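Local coordinates for CdiI immunity protein (Yersinia kristensenii ATCC 33638, PDB 5E3E) that probably protects its cell by binding and neutralising the cognate CdiA-CT toxin, an RNase A-like nuclease of contact-dependent growth inhibition, at residues Ser59-Asp62 with Asp63-Gln66; Tyr12-Arg15 with Cys16-Gln20; Leu90-Ile93 with Tyr94-Asn98. All coordinates share one frame; numbering follows the deposited sequence.

Contact 1: residues Ser59-Asp62 with Asp63-Gln66; sequences SLPD and DELQ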
loop_
_atom_site.group_PDB
_atom_site.type_symbol
_atom_site.label_atom_id
_atom_site.label_comp_id
_atom_site.label_asym_id
_atom_site.label_seq_id
_atom_site.Cartn_x
_atom_site.Cartn_y
_atom_site.Cartn_z
ATOM N N SER A 59 5.190 -9.559 -21.971
ATOM C CA SER A 59 3.924 -9.505 -22.744
ATOM C C SER A 59 2.851 -10.441 -22.207
ATOM O O SER A 59 2.266 -11.240 -22.944
ATOM C CB SER A 59 4.101 -9.776 -24.234
ATOM O OG SER A 59 5.002 -8.858 -24.791
ATOM N N LEU A 60 2.608 -10.354 -20.919
ATOM C CA LEU A 60 1.607 -11.221 -20.287
ATOM C C LEU A 60 0.204 -10.887 -20.747
ATOM O O LEU A 60 -0.105 -9.711 -20.999
ATOM C CB LEU A 60 1.637 -11.103 -18.757
ATOM C CG LEU A 60 2.920 -11.473 -18.053
ATOM C CD1 LEU A 60 2.843 -11.201 -16.572
ATOM C CD2 LEU A 60 3.262 -12.957 -18.279
ATOM N N PRO A 61 -0.689 -11.886 -20.780
ATOM C CA PRO A 61 -2.125 -11.658 -20.823
ATOM C C PRO A 61 -2.565 -10.647 -19.766
ATOM O O PRO A 61 -2.112 -10.723 -18.617
ATOM C CB PRO A 61 -2.697 -13.030 -20.508
ATOM C CG PRO A 61 -1.664 -13.979 -21.067
ATOM C CD PRO A 61 -0.368 -13.324 -20.699
ATOM N N ASP A 62 -3.427 -9.697 -20.141
ATOM C CA ASP A 62 -3.741 -8.630 -19.221
ATOM C C ASP A 62 -4.289 -9.117 -17.892
ATOM O O ASP A 62 -4.023 -8.514 -16.859
ATOM C CB ASP A 62 -4.748 -7.648 -19.823
ATOM C CG ASP A 62 -4.917 -6.406 -18.952
ATOM O OD1 ASP A 62 -3.893 -5.749 -18.779
ATOM O OD2 ASP A 62 -6.031 -6.190 -18.411
ATOM N N ASP A 63 -5.116 -10.157 -17.914
ATOM C CA ASP A 63 -5.669 -10.653 -16.659
ATOM C C ASP A 63 -4.577 -11.119 -15.672
ATOM O O ASP A 63 -4.721 -10.914 -14.449
ATOM C CB ASP A 63 -6.783 -11.694 -16.890
ATOM C CG ASP A 63 -6.321 -12.986 -17.584
ATOM O OD1 ASP A 63 -5.189 -13.101 -18.066
ATOM O OD2 ASP A 63 -7.176 -13.924 -17.674
ATOM N N GLU A 64 -3.491 -11.696 -16.205
ATOM C CA GLU A 64 -2.390 -12.139 -15.342
ATOM C C GLU A 64 -1.604 -10.949 -14.810
ATOM O O GLU A 64 -1.271 -10.908 -13.639
ATOM C CB GLU A 64 -1.476 -13.152 -16.047
ATOM C CG GLU A 64 -2.203 -14.415 -16.482
ATOM C CD GLU A 64 -1.388 -15.361 -17.388
ATOM O OE1 GLU A 64 -0.136 -15.366 -17.335
ATOM O OE2 GLU A 64 -2.033 -16.117 -18.139
ATOM N N LEU A 65 -1.313 -9.971 -15.652
ATOM C CA LEU A 65 -0.598 -8.784 -15.199
ATOM C C LEU A 65 -1.443 -8.032 -14.208
ATOM O O LEU A 65 -0.916 -7.540 -13.206
ATOM C CB LEU A 65 -0.165 -7.892 -16.358
ATOM C CG LEU A 65 0.707 -6.693 -15.998
ATOM C CD1 LEU A 65 1.896 -7.091 -15.130
ATOM C CD2 LEU A 65 1.129 -6.031 -17.311
ATOM N N GLN A 66 -2.757 -7.978 -14.414
ATOM C CA GLN A 66 -3.602 -7.268 -13.438
ATOM C C GLN A 66 -3.618 -7.968 -12.097
ATOM O O GLN A 66 -3.602 -7.332 -11.072
ATOM C CB GLN A 66 -5.045 -7.082 -13.946
ATOM C CG GLN A 66 -5.935 -6.222 -13.065
ATOM C CD GLN A 66 -7.344 -6.091 -13.626
ATOM O OE1 GLN A 66 -7.572 -5.545 -14.732
ATOM N NE2 GLN A 66 -8.299 -6.584 -12.869
HETATM O O HOH W 1 -5.719 -4.361 -16.372
#
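The amino-terminal start of helix 62-72 makes this contact, with Pro-61 in the N-cap position directly before the first helical turn. Backbone evidence for the assignment is clear: Leu-65 N donates to Pro-61 O at 3.2 Å, with an N-H...O angle of 166°, and the next bond in the i to i+4 series runs from Gln-66 N to Asp-62 O at 2.8 Å. Glu-64 N also approaches Pro-61 O, but that bond is weak. A proline at the N-cap brings no side-chain acceptor for the first-turn amides; instead its ring serves as an apolar surface. Glu-64 crosses it obliquely, OE2 lying 3.6 Å from Pro-61 CG, while the carboxylate of Asp-63 reaches back to the same ring. The CG of Asp-63 sits between its own backbone N and carbonyl carbon (chi1 64°), which turns OD1 to within 3.5 Å of Pro-61 CB. Acidic side chains at 62, 63 and 64 would be expected to interact favourably with the positive end of the helix dipole. Leu-60, just outside the helix, adds a looser apolar approach of its CB to Leu-65 CB, and Leu-65 itself packs on Leu-90 of helix 86-96. Asp-62 has two separate polar roles. Its OD1 accepts a hydrogen bond from the backbone N of Ser-86, tying this helix start to the start of helix 86-96, whereas OD2 faces Gln-66. Asp-62 OD2 and Gln-66 OE1, both acceptors, stand 4.0 Å apart, with carboxylate and amide planes 81° apart. One water reconciles them by donating to both, at 2.8 Å to Asp-62 OD2 and 2.7 Å to Gln-66 OE1.

Contact 2: residues Tyr12-Arg15 with Cys16-Gln20; sequences YLLR and CYFNQ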
loop_
_atom_site.group_PDB
_atom_site.type_symbol
_atom_site.label_atom_id
_atom_site.label_comp_id
_atom_site.label_asym_id
_atom_site.label_seq_id
_atom_site.Cartn_x
_atom_site.Cartn_y
_atom_site.Cartn_z
ATOM N N TYR A 12 7.072 -1.566 -2.965
ATOM C CA TYR A 12 7.171 -0.349 -2.173
ATOM C C TYR A 12 6.283 0.763 -2.747
ATOM O O TYR A 12 5.486 1.337 -1.997
ATOM C CB TYR A 12 8.624 0.123 -2.087
ATOM C CG TYR A 12 8.811 1.411 -1.336
ATOM C CD1 TYR A 12 8.595 1.477 0.038
ATOM C CD2 TYR A 12 9.162 2.554 -1.990
ATOM C CE1 TYR A 12 8.763 2.662 0.742
ATOM C CE2 TYR A 12 9.310 3.746 -1.306
ATOM C CZ TYR A 12 9.133 3.808 0.060
ATOM O OH TYR A 12 9.313 5.016 0.758
ATOM N N LEU A 13 6.409 1.058 -4.053
ATOM C CA LEU A 13 5.501 2.003 -4.690
ATOM C C LEU A 13 4.030 1.641 -4.449
ATOM O O LEU A 13 3.233 2.480 -4.091
ATOM C CB LEU A 13 5.728 2.083 -6.191
ATOM C CG LEU A 13 4.835 2.993 -7.025
ATOM C CD1 LEU A 13 5.044 4.469 -6.617
ATOM C CD2 LEU A 13 5.151 2.774 -8.500
ATOM N N LEU A 14 3.679 0.390 -4.690
ATOM C CA LEU A 14 2.294 -0.002 -4.767
ATOM C C LEU A 14 1.657 -0.180 -3.390
ATOM O O LEU A 14 0.449 0.016 -3.257
ATOM C CB LEU A 14 2.132 -1.267 -5.625
ATOM C CG LEU A 14 2.485 -1.089 -7.108
ATOM C CD1 LEU A 14 2.268 -2.351 -7.930
ATOM C CD2 LEU A 14 1.791 0.091 -7.746
ATOM N N ARG A 15 2.470 -0.463 -2.382
ATOM C CA ARG A 15 1.966 -0.656 -1.036
ATOM C C ARG A 15 2.120 0.540 -0.136
ATOM O O ARG A 15 1.259 0.745 0.720
ATOM C CB ARG A 15 2.568 -1.869 -0.375
ATOM C CG ARG A 15 2.297 -3.135 -1.124
ATOM C CD ARG A 15 2.931 -4.311 -0.422
ATOM N NE ARG A 15 2.737 -5.581 -1.134
ATOM C CZ ARG A 15 3.119 -6.774 -0.659
ATOM N NH1 ARG A 15 3.726 -6.898 0.526
ATOM N NH2 ARG A 15 2.934 -7.860 -1.388
ATOM N N CYS A 16 3.183 1.321 -0.282
ATOM C CA CYS A 16 3.403 2.441 0.613
ATOM C C CYS A 16 2.837 3.725 0.020
ATOM O O CYS A 16 2.406 4.606 0.782
ATOM C CB CYS A 16 4.869 2.622 0.972
ATOM S SG CYS A 16 5.496 1.337 2.077
ATOM N N TYR A 17 2.948 3.901 -1.304
ATOM C CA TYR A 17 2.431 5.094 -1.931
ATOM C C TYR A 17 0.997 4.860 -2.355
ATOM O O TYR A 17 0.137 5.646 -1.956
ATOM C CB TYR A 17 3.311 5.572 -3.107
ATOM C CG TYR A 17 4.514 6.340 -2.597
ATOM C CD1 TYR A 17 5.649 5.687 -2.143
ATOM C CD2 TYR A 17 4.470 7.753 -2.518
ATOM C CE1 TYR A 17 6.713 6.401 -1.628
ATOM C CE2 TYR A 17 5.536 8.470 -2.048
ATOM C CZ TYR A 17 6.656 7.798 -1.602
ATOM O OH TYR A 17 7.712 8.526 -1.102
ATOM N N PHE A 18 0.736 3.825 -3.153
ATOM C CA PHE A 18 -0.654 3.504 -3.512
ATOM C C PHE A 18 -1.380 2.734 -2.432
ATOM O O PHE A 18 -2.076 1.766 -2.697
ATOM C CB PHE A 18 -0.765 2.862 -4.886
ATOM C CG PHE A 18 -0.441 3.801 -6.007
ATOM C CD1 PHE A 18 -1.343 4.759 -6.395
ATOM C CD2 PHE A 18 0.796 3.767 -6.632
ATOM C CE1 PHE A 18 -1.047 5.636 -7.430
ATOM C CE2 PHE A 18 1.098 4.647 -7.683
ATOM C CZ PHE A 18 0.168 5.584 -8.060
ATOM N N ASN A 19 -1.221 3.193 -1.185
ATOM C CA ASN A 19 -1.969 2.666 -0.061
ATOM C C ASN A 19 -3.446 3.115 -0.151
ATOM O O ASN A 19 -3.803 3.922 -0.986
ATOM C CB ASN A 19 -1.314 3.037 1.277
ATOM C CG ASN A 19 -1.392 4.507 1.575
ATOM O OD1 ASN A 19 -2.472 5.049 1.758
ATOM N ND2 ASN A 19 -0.240 5.179 1.620
ATOM N N GLN A 20 -4.321 2.550 0.688
ATOM C CA GLN A 20 -5.743 2.873 0.596
ATOM C C GLN A 20 -6.051 4.356 0.799
ATOM O O GLN A 20 -7.120 4.834 0.392
ATOM C CB GLN A 20 -6.547 2.074 1.629
ATOM C CG GLN A 20 -6.657 0.610 1.281
ATOM C CD GLN A 20 -7.505 -0.175 2.272
ATOM O OE1 GLN A 20 -8.471 0.338 2.852
ATOM N NE2 GLN A 20 -7.159 -1.437 2.456
#
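Leu-13 O is gripped by two amides: Phe-18 N donates at 3.0 Å with a nearly straight N-H...O angle of 168°, and Tyr-17 N at 3.1 Å from above the carbonyl plane. The first is an i to i+5 bond, evidence of the wider pi-type turn at 13-15, whereas one residue earlier Cys-16 N still makes the ordinary i to i+4 bond to Tyr-12 O. Helix 8-17 thus widens as it finishes, and Phe-18 then forms the centre of an inverse gamma turn. Asn-19 ND2 returns to Cys-16 O at 2.8 Å, while Asn-19 OD1 takes the amide of Asp-21. Tyr-17 directs its edge toward the face of Tyr-12 in an offset edge-to-face pair, planes 77° apart, with Tyr-17 CE1 3.7 Å from Tyr-12 CE2. Both hydroxyls hydrogen-bond Glu-40 OE2, fixing the far ends of the two rings on one carboxylate. Cys-16 SG adds an oblique sulfur-aromatic contact, 3.7 Å from Tyr-12 CD1. Leu-13, its CG anti to the backbone N (chi1 178°), lies alongside Phe-18, and Leu-14 CD2 meets Phe-18 CD2 at 4.0 Å. The same turn faces the toxin chain: Arg-15, its NE and NH2 held by the backbone oxygens of Leu-73 and Lys-72, forms a salt bridge through NH1 with Glu-65 of the toxin chain, and Tyr-12 OH accepts from Tyr-63 N of that chain.

Contact 3: residues Leu90-Ile93 with Tyr94-Asn98; sequences LKHI and YKQMN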
loop_
_atom_site.group_PDB
_atom_site.type_symbol
_atom_site.label_atom_id
_atom_site.label_comp_id
_atom_site.label_asym_id
_atom_site.label_seq_id
_atom_site.Cartn_x
_atom_site.Cartn_y
_atom_site.Cartn_z
ATOM N N LEU A 90 1.433 0.718 -16.567
ATOM C CA LEU A 90 2.863 0.634 -16.231
ATOM C C LEU A 90 3.709 1.562 -17.132
ATOM O O LEU A 90 4.691 2.135 -16.656
ATOM C CB LEU A 90 3.394 -0.792 -16.332
ATOM C CG LEU A 90 2.901 -1.801 -15.293
ATOM C CD1 LEU A 90 3.500 -3.177 -15.531
ATOM C CD2 LEU A 90 3.196 -1.373 -13.898
ATOM N N LYS A 91 3.392 1.631 -18.418
ATOM C CA LYS A 91 4.120 2.513 -19.340
ATOM C C LYS A 91 3.954 3.972 -18.911
ATOM O O LYS A 91 4.936 4.781 -18.966
ATOM C CB LYS A 91 3.636 2.330 -20.780
ATOM C CG LYS A 91 4.100 1.014 -21.405
ATOM C CD LYS A 91 3.705 0.963 -22.878
ATOM C CE LYS A 91 4.315 -0.257 -23.565
ATOM N NZ LYS A 91 4.036 -0.356 -25.035
ATOM N N HIS A 92 2.744 4.292 -18.448
ATOM C CA HIS A 92 2.475 5.633 -17.881
ATOM C C HIS A 92 3.321 5.938 -16.613
ATOM O O HIS A 92 3.894 7.049 -16.483
ATOM C CB HIS A 92 0.983 5.772 -17.581
ATOM C CG HIS A 92 0.635 7.019 -16.845
ATOM N ND1 HIS A 92 0.607 8.260 -17.444
ATOM C CD2 HIS A 92 0.320 7.217 -15.552
ATOM C CE1 HIS A 92 0.260 9.172 -16.550
ATOM N NE2 HIS A 92 0.040 8.558 -15.401
ATOM N N ILE A 93 3.402 4.998 -15.677
ATOM C CA ILE A 93 4.224 5.195 -14.456
ATOM C C ILE A 93 5.657 5.471 -14.895
ATOM O O ILE A 93 6.273 6.419 -14.457
ATOM C CB ILE A 93 4.210 3.977 -13.541
ATOM C CG1 ILE A 93 2.818 3.761 -12.935
ATOM C CG2 ILE A 93 5.288 4.086 -12.445
ATOM C CD1 ILE A 93 2.740 2.440 -12.208
ATOM N N TYR A 94 6.154 4.644 -15.795
ATOM C CA TYR A 94 7.527 4.747 -16.277
ATOM C C TYR A 94 7.787 6.174 -16.828
ATOM O O TYR A 94 8.780 6.825 -16.466
ATOM C CB TYR A 94 7.760 3.673 -17.347
ATOM C CG TYR A 94 9.195 3.383 -17.673
ATOM C CD1 TYR A 94 9.911 4.269 -18.481
ATOM C CD2 TYR A 94 9.840 2.233 -17.222
ATOM C CE1 TYR A 94 11.218 4.035 -18.818
ATOM C CE2 TYR A 94 11.170 1.977 -17.577
ATOM C CZ TYR A 94 11.846 2.881 -18.374
ATOM O OH TYR A 94 13.179 2.737 -18.772
ATOM N N LYS A 95 6.898 6.644 -17.691
ATOM C CA LYS A 95 7.019 7.959 -18.310
ATOM C C LYS A 95 6.912 9.118 -17.323
ATOM O O LYS A 95 7.547 10.165 -17.518
ATOM C CB LYS A 95 5.951 8.120 -19.393
ATOM C CG LYS A 95 6.191 9.250 -20.370
ATOM C CD LYS A 95 5.158 9.274 -21.503
ATOM C CE LYS A 95 5.166 8.027 -22.371
ATOM N NZ LYS A 95 3.960 8.031 -23.256
ATOM N N GLN A 96 6.056 8.965 -16.316
ATOM C CA GLN A 96 5.919 9.965 -15.246
ATOM C C GLN A 96 7.199 10.200 -14.444
ATOM O O GLN A 96 7.383 11.265 -13.823
ATOM C CB GLN A 96 4.751 9.611 -14.316
ATOM C CG GLN A 96 3.389 9.737 -15.018
ATOM C CD GLN A 96 3.020 11.166 -15.405
ATOM O OE1 GLN A 96 2.888 11.479 -16.578
ATOM N NE2 GLN A 96 2.833 12.012 -14.442
HETATM N N MSE A 97 8.099 9.229 -14.473
HETATM C CA MSE A 97 9.384 9.376 -13.834
HETATM C C MSE A 97 10.343 10.275 -14.573
HETATM O O MSE A 97 11.361 10.693 -14.012
HETATM C CB MSE A 97 10.036 8.001 -13.621
HETATM C CG MSE A 97 9.160 7.136 -12.708
HETATM SE SE MSE A 97 8.999 7.856 -10.866
HETATM C CE MSE A 97 7.151 8.508 -11.029
ATOM N N ASN A 98 10.074 10.574 -15.826
ATOM C CA ASN A 98 11.080 11.330 -16.600
ATOM C C ASN A 98 10.961 12.848 -16.475
ATOM O O ASN A 98 10.036 13.363 -15.841
ATOM C CB ASN A 98 11.130 10.861 -18.047
ATOM C CG ASN A 98 9.941 11.312 -18.856
ATOM O OD1 ASN A 98 9.318 12.343 -18.565
ATOM N ND2 ASN A 98 9.617 10.543 -19.901
#
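CH-pi packing distinguishes the His-92/Gln-96 pair on the last turns of helix 86-96. Gln-96 CG lies over one face of the imidazole, 3.7 Å from the ring centroid and 21° off its normal, displaced toward the rim. A bend at chi2 (-66°) folds the Gln-96 amide back along the ring, the two planes only 17° apart, and OE1 comes 3.5 Å from His-92 CE1.

Backbone hydrogen bonds supply the frame. Tyr-94 N donates to Leu-90 O, Lys-95 N to Lys-91 O, and Gln-96 N to His-92 O at 2.9 Å. The next bond, Met-97 N to Ile-93 O, is long at 3.4 Å and weak. The CG of Met-97, a selenomethionine, is set beside its own backbone N by chi1 and lies 3.5 Å from Ile-93 O.

Polar partners of the ring lie elsewhere: His-92 NE2 is hydrogen-bonded to Asp-30 OD1. With a carboxylate at one nitrogen and the glutamine chain across a face, the imidazole is restrained in rotation, and the nearby negative charge would tend to favour its protonated form.

Overall arrangement
Along the chain the order is contact 2, contact 1, contact 3, all inside one all-helical fold. Contact 2 closes helix 8-17, contact 1 opens helix 62-72, and contact 3 lies in the carboxy-terminal part of the following helix, 86-96. Their centres stand about 20 Å (1 to 2), 18 Å (1 to 3) and 16 Å (2 to 3) apart. Contact 3 bridges the others: Leu-90 CD1 meets Leu-65 CD2 at 4.1 Å, and Ile-93 CG2 meets Leu-13 CD2 at 4.2 Å, whereas contacts 1 and 2 do not touch. Contact 2 alone touches the toxin chain; through the two packing contacts helix 86-96 connects it to the helix start at 59-66.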